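Local coordinates for DNA repair protein XRCC1 (Homo sapiens, PDB 3K77), which acts as a scaffold in DNA single-strand break repair, assembling repair complexes, binding poly-ADP-ribose chains and restraining PARP1 activity, at residues R5-V10 and V46-K51; C12-S17 and A38-I43; E50-I55 and R124-K129. All coordinates share one frame; numbering follows the deposited sequence.

Contact 1. Residues R5-V10 and V46-K51; sequences RLRHVV and VLQLEK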
loop_
_atom_site.group_PDB
_atom_site.type_symbol
_atom_site.label_atom_id
_atom_site.label_comp_id
_atom_site.label_asym_id
_atom_site.label_seq_id
_atom_site.Cartn_x
_atom_site.Cartn_y
_atom_site.Cartn_z
ATOM N N ARG A 5 -0.565 -14.234 -2.762
ATOM C CA ARG A 5 0.879 -14.246 -2.859
ATOM C C ARG A 5 1.372 -13.200 -3.848
ATOM O O ARG A 5 0.819 -13.068 -4.938
ATOM C CB ARG A 5 1.347 -15.635 -3.279
ATOM C CG ARG A 5 0.565 -16.780 -2.646
ATOM C CD ARG A 5 1.496 -17.914 -2.289
ATOM N NE ARG A 5 2.581 -17.447 -1.427
ATOM C CZ ARG A 5 3.791 -17.999 -1.378
ATOM N NH1 ARG A 5 4.081 -19.040 -2.150
ATOM N NH2 ARG A 5 4.715 -17.504 -0.564
ATOM N N LEU A 6 2.418 -12.470 -3.459
ATOM C CA LEU A 6 2.993 -11.398 -4.278
ATOM C C LEU A 6 4.318 -11.834 -4.902
ATOM O O LEU A 6 5.227 -12.272 -4.204
ATOM C CB LEU A 6 3.205 -10.132 -3.438
ATOM C CG LEU A 6 2.007 -9.691 -2.605
ATOM C CD1 LEU A 6 2.447 -8.679 -1.579
ATOM C CD2 LEU A 6 0.897 -9.128 -3.491
ATOM N N ARG A 7 4.416 -11.694 -6.216
ATOM C CA ARG A 7 5.568 -12.174 -6.966
ATOM C C ARG A 7 6.771 -11.219 -6.877
ATOM O O ARG A 7 7.855 -11.602 -6.413
ATOM C CB ARG A 7 5.163 -12.409 -8.427
ATOM C CG ARG A 7 6.295 -12.748 -9.384
ATOM C CD ARG A 7 5.756 -12.734 -10.803
ATOM N NE ARG A 7 6.799 -12.600 -11.817
ATOM C CZ ARG A 7 7.037 -13.497 -12.772
ATOM N NH1 ARG A 7 6.304 -14.599 -12.852
ATOM N NH2 ARG A 7 8.004 -13.293 -13.653
ATOM N N HIS A 8 6.583 -9.975 -7.312
ATOM C CA HIS A 8 7.681 -9.022 -7.302
ATOM C C HIS A 8 7.192 -7.578 -7.274
ATOM O O HIS A 8 5.993 -7.319 -7.376
ATOM C CB HIS A 8 8.654 -9.290 -8.470
ATOM C CG HIS A 8 8.254 -8.664 -9.776
ATOM N ND1 HIS A 8 7.314 -9.215 -10.612
ATOM C CD2 HIS A 8 8.705 -7.545 -10.398
ATOM C CE1 HIS A 8 7.180 -8.453 -11.688
ATOM N NE2 HIS A 8 8.013 -7.440 -11.581
ATOM N N VAL A 9 8.128 -6.652 -7.075
ATOM C CA VAL A 9 7.853 -5.220 -7.123
ATOM C C VAL A 9 8.026 -4.722 -8.559
ATOM O O VAL A 9 9.120 -4.838 -9.130
ATOM C CB VAL A 9 8.818 -4.448 -6.200
ATOM C CG1 VAL A 9 8.550 -2.932 -6.254
ATOM C CG2 VAL A 9 8.712 -4.982 -4.779
ATOM N N VAL A 10 6.949 -4.193 -9.143
ATOM C CA VAL A 10 6.986 -3.686 -10.521
ATOM C C VAL A 10 7.632 -2.290 -10.641
ATOM O O VAL A 10 8.348 -1.996 -11.596
ATOM C CB VAL A 10 5.574 -3.615 -11.142
ATOM C CG1 VAL A 10 5.652 -3.005 -12.526
ATOM C CG2 VAL A 10 4.909 -4.994 -11.159
ATOM N N VAL A 46 4.184 -0.450 -6.966
ATOM C CA VAL A 46 3.311 -1.381 -7.640
ATOM C C VAL A 46 3.833 -2.796 -7.393
ATOM O O VAL A 46 4.999 -3.090 -7.660
ATOM C CB VAL A 46 3.245 -1.084 -9.132
ATOM C CG1 VAL A 46 2.361 -2.117 -9.840
ATOM C CG2 VAL A 46 2.732 0.335 -9.338
ATOM N N LEU A 47 2.970 -3.660 -6.860
ATOM C CA LEU A 47 3.319 -5.054 -6.622
ATOM C C LEU A 47 2.615 -5.971 -7.613
ATOM O O LEU A 47 1.438 -5.780 -7.910
ATOM C CB LEU A 47 2.974 -5.458 -5.192
ATOM C CG LEU A 47 3.616 -4.569 -4.130
ATOM C CD1 LEU A 47 3.059 -4.887 -2.751
ATOM C CD2 LEU A 47 5.139 -4.690 -4.163
ATOM N N GLN A 48 3.356 -6.949 -8.133
ATOM C CA GLN A 48 2.808 -7.949 -9.047
ATOM C C GLN A 48 2.377 -9.203 -8.284
ATOM O O GLN A 48 3.185 -9.816 -7.582
ATOM C CB GLN A 48 3.839 -8.311 -10.117
ATOM C CG GLN A 48 3.489 -9.521 -10.988
ATOM C CD GLN A 48 2.312 -9.273 -11.919
ATOM O OE1 GLN A 48 2.321 -8.339 -12.729
ATOM N NE2 GLN A 48 1.291 -10.121 -11.817
ATOM N N LEU A 49 1.102 -9.578 -8.421
ATOM C CA LEU A 49 0.603 -10.831 -7.854
ATOM C C LEU A 49 1.094 -12.033 -8.667
ATOM O O LEU A 49 1.356 -11.919 -9.859
ATOM C CB LEU A 49 -0.924 -10.854 -7.815
ATOM C CG LEU A 49 -1.727 -9.608 -7.422
ATOM C CD1 LEU A 49 -3.166 -10.016 -7.096
ATOM C CD2 LEU A 49 -1.115 -8.873 -6.244
ATOM N N GLU A 50 1.212 -13.189 -8.024
ATOM C CA GLU A 50 1.682 -14.383 -8.720
ATOM C C GLU A 50 0.686 -14.807 -9.785
ATOM O O GLU A 50 1.075 -15.256 -10.857
ATOM C CB GLU A 50 1.965 -15.535 -7.747
ATOM C CG GLU A 50 3.307 -15.415 -7.061
ATOM C CD GLU A 50 3.521 -16.496 -6.031
ATOM O OE1 GLU A 50 4.459 -16.357 -5.214
ATOM O OE2 GLU A 50 2.747 -17.481 -6.038
ATOM N N LYS A 51 -0.599 -14.653 -9.476
ATOM C CA LYS A 51 -1.679 -14.924 -10.420
ATOM C C LYS A 51 -2.732 -13.841 -10.321
ATOM O O LYS A 51 -2.765 -13.088 -9.351
ATOM C CB LYS A 51 -2.314 -16.297 -10.169
ATOM C CG LYS A 51 -1.975 -16.915 -8.821
ATOM C CD LYS A 51 -3.194 -17.534 -8.132
ATOM C CE LYS A 51 -4.219 -18.088 -9.114
ATOM N NZ LYS A 51 -5.373 -18.694 -8.385
#
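Leu-6 spreads its two methyl groups over two leucines of the facing strand. Its CD1 lies 4.0 Å from Leu-47 CD1, and its CD2 approaches Leu-49 CD2. The first torsion of Leu-6 (-49°) sets CG anti to the carbonyl carbon, and from there the branch spans both partners. Val-9 CG2 meets the other methyl of Leu-47, CD2, at 3.6 Å.

The Gln-48 side chain meets three side chains of residues 5-10. The ND1 and CE1 side of the His-8 imidazole lies obliquely against its CB, with ND1 to CB 3.6 Å. Val-10 CG2 also reaches that CB. Arg-7 CD packs on Gln-48 CG, but the Arg-7 side chain is poorly ordered and its course is approximate. The Gln-48 amide turns back on its own strand, where NE2 donates to Leu-49 O at 2.7 Å. Its OE1 receives a weak bond from Arg-127 NE.

The backbone ladder that holds these side chains is antiparallel and carries a classic beta bulge. Arg-7 and His-8 both face Gln-48, which moves the register by one residue. Gln-48 O accepts from Arg-7 N at 2.6 Å and more weakly from His-8 N at 3.4 Å. Gln-48 N donates to His-8 O almost straight (N-H...O 172°), and Val-10 N donates to Val-46 O. Before the bulge, Glu-50 N bonds to Arg-5 O.

Beyond this bond, the Glu-50 carboxylate lies against Arg-5 CB. Its OE1 is 4.1 Å from Arg-5 NH1 but well off the guanidinium plane, so this is no salt bridge. The attraction there is probably only a general one between charges. The strand pairing of this XRCC1 N-terminal domain therefore rests here on backbone bonds and apolar contacts.

Contact 2. Residues C12-S17 and A38-I43; sequences CSSQDS and AGEKTI
Ser-14 carries this contact against Glu-40 and Ile-43. Its CB lies 4.0 Å from Ile-43 CG2 and 3.3 Å from Glu-40 OE1. Beyond CB, the hydroxyl stands anti to the backbone N (chi1 172°), which brings OG to Glu-40. There OG donates to Glu-40 OE1 at 2.8 Å, though Glu-40 is poorly ordered. It meets that oxygen from above the carboxylate plane, 51° out of it. The same OG also bonds to the backbone N of Ala-36, so two partners fix the hydroxyl.

The loop that follows strand 6-12 is thus joined to the turn leading into strand 42-49. The two strands are antiparallel neighbours in one sheet of the XRCC1 N-terminal domain, and the contact lies where strand 6-12 ends and strand 42-49 begins. Trp-33 lies close by: its NE1 bonds to Ser-14 O, and it touches Ile-43.

The second carboxylate oxygen works through water. One water molecule donates to Glu-40 OE2 at 2.9 Å and to Thr-42 O at 3.2 Å. It accepts from Ser-13 OG at 2.8 Å. Ser-13 OG also rests against Ile-43 CA, and it forms a weak bond with Ser-44 N.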
loop_
_atom_site.group_PDB
_atom_site.type_symbol
_atom_site.label_atom_id
_atom_site.label_comp_id
_atom_site.label_asym_id
_atom_site.label_seq_id
_atom_site.Cartn_x
_atom_site.Cartn_y
_atom_site.Cartn_z
ATOM N N CYS A 12 8.562 1.467 -7.943
ATOM C CA CYS A 12 8.570 2.089 -6.633
ATOM C C CYS A 12 9.046 3.505 -6.832
ATOM O O CYS A 12 10.080 3.718 -7.459
ATOM C CB CYS A 12 9.524 1.356 -5.699
ATOM S SG CYS A 12 9.630 2.049 -4.031
ATOM N N SER A 13 8.286 4.471 -6.319
ATOM C CA SER A 13 8.621 5.885 -6.496
ATOM C C SER A 13 9.791 6.323 -5.606
ATOM O O SER A 13 10.486 7.285 -5.910
ATOM C CB SER A 13 7.394 6.768 -6.236
ATOM O OG SER A 13 7.211 7.002 -4.843
ATOM N N SER A 14 9.987 5.614 -4.505
ATOM C CA SER A 14 11.006 5.967 -3.530
ATOM C C SER A 14 11.133 4.862 -2.491
ATOM O O SER A 14 10.127 4.365 -1.975
ATOM C CB SER A 14 10.644 7.281 -2.824
ATOM O OG SER A 14 11.529 7.540 -1.741
ATOM N N GLN A 15 12.371 4.489 -2.176
ATOM C CA GLN A 15 12.604 3.448 -1.179
ATOM C C GLN A 15 13.967 3.567 -0.538
ATOM O O GLN A 15 14.901 4.129 -1.122
ATOM C CB GLN A 15 12.465 2.060 -1.791
ATOM C CG GLN A 15 13.615 1.678 -2.687
ATOM C CD GLN A 15 13.430 0.304 -3.305
ATOM O OE1 GLN A 15 12.588 -0.477 -2.861
ATOM N NE2 GLN A 15 14.211 0.005 -4.336
ATOM N N ASP A 16 14.053 3.030 0.678
ATOM C CA ASP A 16 15.269 3.030 1.491
ATOM C C ASP A 16 16.150 1.835 1.145
ATOM O O ASP A 16 15.672 0.853 0.565
ATOM C CB ASP A 16 14.877 2.953 2.961
ATOM C CG ASP A 16 15.996 3.332 3.881
ATOM O OD1 ASP A 16 16.389 2.472 4.691
ATOM O OD2 ASP A 16 16.484 4.477 3.796
ATOM N N SER A 17 17.431 1.910 1.502
ATOM C CA SER A 17 18.366 0.823 1.182
ATOM C C SER A 17 18.096 -0.414 2.036
ATOM O O SER A 17 18.283 -1.562 1.593
ATOM C CB SER A 17 19.825 1.270 1.335
ATOM O OG SER A 17 19.982 2.118 2.454
ATOM N N ALA A 38 13.339 11.818 3.829
ATOM C CA ALA A 38 12.333 12.573 4.556
ATOM C C ALA A 38 11.831 13.670 3.642
ATOM O O ALA A 38 12.573 14.166 2.796
ATOM C CB ALA A 38 12.939 13.178 5.812
ATOM N N GLY A 39 10.569 14.042 3.803
ATOM C CA GLY A 39 10.032 15.189 3.096
ATOM C C GLY A 39 9.428 14.960 1.719
ATOM O O GLY A 39 9.058 15.927 1.049
ATOM N N GLU A 40 9.336 13.705 1.282
ATOM C CA GLU A 40 8.574 13.378 0.070
ATOM C C GLU A 40 7.095 13.299 0.426
ATOM O O GLU A 40 6.693 12.446 1.222
ATOM C CB GLU A 40 9.037 12.051 -0.539
ATOM C CG GLU A 40 10.485 12.056 -1.028
ATOM C CD GLU A 40 10.736 11.024 -2.119
ATOM O OE1 GLU A 40 11.757 10.303 -2.044
ATOM O OE2 GLU A 40 9.913 10.937 -3.060
ATOM N N LYS A 41 6.282 14.185 -0.149
ATOM C CA LYS A 41 4.889 14.296 0.285
ATOM C C LYS A 41 4.093 13.021 0.057
ATOM O O LYS A 41 3.176 12.712 0.824
ATOM C CB LYS A 41 4.195 15.512 -0.336
ATOM C CG LYS A 41 4.228 16.753 0.548
ATOM C CD LYS A 41 3.232 17.817 0.097
ATOM C CE LYS A 41 1.791 17.406 0.356
ATOM N NZ LYS A 41 1.317 16.358 -0.602
ATOM N N THR A 42 4.437 12.291 -1.000
ATOM C CA THR A 42 3.829 10.984 -1.253
ATOM C C THR A 42 4.819 10.035 -1.922
ATOM O O THR A 42 5.770 10.470 -2.572
ATOM C CB THR A 42 2.531 11.069 -2.116
ATOM O OG1 THR A 42 2.885 11.235 -3.490
ATOM C CG2 THR A 42 1.641 12.219 -1.672
ATOM N N ILE A 43 4.592 8.737 -1.742
ATOM C CA ILE A 43 5.447 7.699 -2.304
ATOM C C ILE A 43 4.582 6.529 -2.765
ATOM O O ILE A 43 3.429 6.407 -2.337
ATOM C CB ILE A 43 6.495 7.213 -1.282
ATOM C CG1 ILE A 43 5.816 6.482 -0.123
ATOM C CG2 ILE A 43 7.344 8.381 -0.789
ATOM C CD1 ILE A 43 6.752 6.026 0.954
HETATM O O HOH W 1 7.933 9.735 -4.787
#

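Contact 3. Residues E50-I55 and R124-K129; sequences EKEEQI and RWDRVK
Strand 52-54 pairs with the start of strand 124-133 in an antiparallel sheet of the XRCC1 N-terminal domain. Glu-53 and Trp-125 form a hydrogen-bonded pair. Glu-53 N donates to Trp-125 O at 2.7 Å, and Trp-125 N donates back to Glu-53 O at 2.8 Å. The second donor stands above the carbonyl plane, 36° out of it.

Glu-52 lies across the same backbone. Its CG is 3.4 Å from Trp-125 O and 3.9 Å from Asp-126 CB. Its carboxylate extends beside Arg-124, with OE1 4.2 Å from Arg-124 CB. Glu-52 OE1 and Arg-124 NH1 stay 5.0 Å apart, too far for a salt bridge, and the planes of the two groups are 75° apart. The chain of Arg-124 bends at chi3 (92°), which lays one face of the guanidinium over Glu-53 CA. If Glu-52 were an alanine, the packing of CG on Trp-125 O and Asp-126 CB would probably be lost, along with one of the negative charges near Arg-124.

Farther along, Ile-55 CD1 and Val-128 CG2 meet tip to tip at 4.1 Å. Trp-125 NE1 bonds to Ala-120 O, and Asp-126 OD2 to Ser-75 OG. The chain turns corners at residues 50-51 and at Asp-126. Strand 124-133 can thus take 52-54 as a neighbour at its start and 42-49 further on, a change of partner at a corner within the beta sandwich of the XRCC1 N-terminal domain.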
loop_
_atom_site.group_PDB
_atom_site.type_symbol
_atom_site.label_atom_id
_atom_site.label_comp_id
_atom_site.label_asym_id
_atom_site.label_seq_id
_atom_site.Cartn_x
_atom_site.Cartn_y
_atom_site.Cartn_z
ATOM N N GLU A 50 1.212 -13.189 -8.024
ATOM C CA GLU A 50 1.682 -14.383 -8.720
ATOM C C GLU A 50 0.686 -14.807 -9.785
ATOM O O GLU A 50 1.075 -15.256 -10.857
ATOM C CB GLU A 50 1.965 -15.535 -7.747
ATOM C CG GLU A 50 3.307 -15.415 -7.061
ATOM C CD GLU A 50 3.521 -16.496 -6.031
ATOM O OE1 GLU A 50 4.459 -16.357 -5.214
ATOM O OE2 GLU A 50 2.747 -17.481 -6.038
ATOM N N LYS A 51 -0.599 -14.653 -9.476
ATOM C CA LYS A 51 -1.679 -14.924 -10.420
ATOM C C LYS A 51 -2.732 -13.841 -10.321
ATOM O O LYS A 51 -2.765 -13.088 -9.351
ATOM C CB LYS A 51 -2.314 -16.297 -10.169
ATOM C CG LYS A 51 -1.975 -16.915 -8.821
ATOM C CD LYS A 51 -3.194 -17.534 -8.132
ATOM C CE LYS A 51 -4.219 -18.088 -9.114
ATOM N NZ LYS A 51 -5.373 -18.694 -8.385
ATOM N N GLU A 52 -3.584 -13.755 -11.333
ATOM C CA GLU A 52 -4.695 -12.821 -11.293
ATOM C C GLU A 52 -5.696 -13.314 -10.258
ATOM O O GLU A 52 -6.058 -14.493 -10.247
ATOM C CB GLU A 52 -5.364 -12.732 -12.662
ATOM C CG GLU A 52 -5.807 -11.333 -13.026
ATOM C CD GLU A 52 -6.610 -11.298 -14.300
ATOM O OE1 GLU A 52 -7.296 -12.302 -14.588
ATOM O OE2 GLU A 52 -6.563 -10.263 -15.003
ATOM N N GLU A 53 -6.147 -12.417 -9.388
ATOM C CA GLU A 53 -7.026 -12.825 -8.309
ATOM C C GLU A 53 -8.003 -11.728 -7.927
ATOM O O GLU A 53 -7.791 -10.557 -8.242
ATOM C CB GLU A 53 -6.211 -13.247 -7.082
ATOM C CG GLU A 53 -5.331 -14.467 -7.285
ATOM C CD GLU A 53 -4.984 -15.153 -5.981
ATOM O OE1 GLU A 53 -5.915 -15.631 -5.301
ATOM O OE2 GLU A 53 -3.785 -15.218 -5.636
ATOM N N GLN A 54 -9.083 -12.132 -7.262
ATOM C CA GLN A 54 -10.040 -11.203 -6.686
ATOM C C GLN A 54 -9.662 -10.876 -5.241
ATOM O O GLN A 54 -9.388 -11.778 -4.451
ATOM C CB GLN A 54 -11.444 -11.808 -6.740
ATOM C CG GLN A 54 -12.480 -10.981 -6.023
ATOM C CD GLN A 54 -13.878 -11.484 -6.256
ATOM O OE1 GLN A 54 -14.078 -12.658 -6.553
ATOM N NE2 GLN A 54 -14.859 -10.603 -6.117
ATOM N N ILE A 55 -9.646 -9.590 -4.897
ATOM C CA ILE A 55 -9.273 -9.174 -3.550
ATOM C C ILE A 55 -10.494 -8.995 -2.653
ATOM O O ILE A 55 -11.426 -8.251 -2.982
ATOM C CB ILE A 55 -8.409 -7.899 -3.568
ATOM C CG1 ILE A 55 -7.123 -8.156 -4.366
ATOM C CG2 ILE A 55 -8.086 -7.440 -2.141
ATOM C CD1 ILE A 55 -6.498 -6.896 -4.946
ATOM N N ARG A 124 -11.124 -9.169 -11.077
ATOM C CA ARG A 124 -9.839 -9.822 -10.790
ATOM C C ARG A 124 -8.671 -9.001 -11.308
ATOM O O ARG A 124 -8.756 -8.405 -12.385
ATOM C CB ARG A 124 -9.778 -11.221 -11.415
ATOM C CG ARG A 124 -11.031 -12.049 -11.222
ATOM C CD ARG A 124 -10.727 -13.520 -11.428
ATOM N NE ARG A 124 -10.386 -14.198 -10.177
ATOM C CZ ARG A 124 -9.530 -15.216 -10.096
ATOM N NH1 ARG A 124 -8.923 -15.651 -11.193
ATOM N NH2 ARG A 124 -9.268 -15.791 -8.924
ATOM N N TRP A 125 -7.578 -8.995 -10.550
ATOM C CA TRP A 125 -6.403 -8.210 -10.909
ATOM C C TRP A 125 -5.114 -8.989 -10.645
ATOM O O TRP A 125 -5.128 -10.019 -9.970
ATOM C CB TRP A 125 -6.376 -6.902 -10.113
ATOM C CG TRP A 125 -7.684 -6.196 -10.050
ATOM C CD1 TRP A 125 -8.636 -6.337 -9.091
ATOM C CD2 TRP A 125 -8.190 -5.221 -10.976
ATOM N NE1 TRP A 125 -9.708 -5.520 -9.360
ATOM C CE2 TRP A 125 -9.454 -4.818 -10.510
ATOM C CE3 TRP A 125 -7.696 -4.652 -12.151
ATOM C CZ2 TRP A 125 -10.234 -3.882 -11.174
ATOM C CZ3 TRP A 125 -8.471 -3.719 -12.809
ATOM C CH2 TRP A 125 -9.725 -3.340 -12.314
ATOM N N ASP A 126 -3.998 -8.488 -11.167
ATOM C CA ASP A 126 -2.695 -9.091 -10.896
ATOM C C ASP A 126 -1.650 -8.029 -10.567
ATOM O O ASP A 126 -0.489 -8.334 -10.344
ATOM C CB ASP A 126 -2.246 -9.996 -12.056
ATOM C CG ASP A 126 -2.182 -9.268 -13.385
ATOM O OD1 ASP A 126 -2.738 -8.161 -13.492
ATOM O OD2 ASP A 126 -1.568 -9.810 -14.325
ATOM N N ARG A 127 -2.089 -6.780 -10.525
ATOM C CA ARG A 127 -1.232 -5.673 -10.147
ATOM C C ARG A 127 -1.878 -4.897 -8.994
ATOM O O ARG A 127 -3.102 -4.783 -8.916
ATOM C CB ARG A 127 -1.015 -4.742 -11.340
ATOM C CG ARG A 127 -0.201 -5.333 -12.474
ATOM C CD ARG A 127 1.273 -5.284 -12.159
ATOM N NE ARG A 127 2.095 -5.379 -13.363
ATOM C CZ ARG A 127 2.317 -4.366 -14.205
ATOM N NH1 ARG A 127 1.765 -3.184 -13.985
ATOM N NH2 ARG A 127 3.086 -4.527 -15.273
ATOM N N VAL A 128 -1.046 -4.352 -8.112
ATOM C CA VAL A 128 -1.539 -3.635 -6.946
ATOM C C VAL A 128 -0.670 -2.406 -6.671
ATOM O O VAL A 128 0.533 -2.513 -6.452
ATOM C CB VAL A 128 -1.573 -4.546 -5.697
ATOM C CG1 VAL A 128 -1.732 -3.720 -4.451
ATOM C CG2 VAL A 128 -2.677 -5.563 -5.805
ATOM N N LYS A 129 -1.294 -1.235 -6.706
ATOM C CA LYS A 129 -0.606 0.019 -6.448
ATOM C C LYS A 129 -0.956 0.549 -5.062
ATOM O O LYS A 129 -2.125 0.741 -4.735
ATOM C CB LYS A 129 -0.978 1.060 -7.516
ATOM C CG LYS A 129 -0.177 2.347 -7.454
ATOM C CD LYS A 129 -0.374 3.164 -8.711
ATOM C CE LYS A 129 0.367 4.500 -8.642
ATOM N NZ LYS A 129 0.217 5.297 -9.898
#

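Contacts 1 and 3 are close neighbours, with centres about 8 Å apart, and they share Glu-50 and Lys-51. Strand 42-49 joins them directly: Leu-47 N lies 2.7 Å from Val-128 O, and Leu-49 N lies 2.8 Å from Asp-126 O, both probable hydrogen bonds. Contact 2 sits at the far end of the same strand, its centre about 19 Å from that of contact 1, and it is nested inside the chain loop that contact 1 closes. Contacts 2 and 3 lie on opposite sides of the chain's centre and do not touch; their nearest atoms are about 7 Å apart. All three reach one antiparallel sheet.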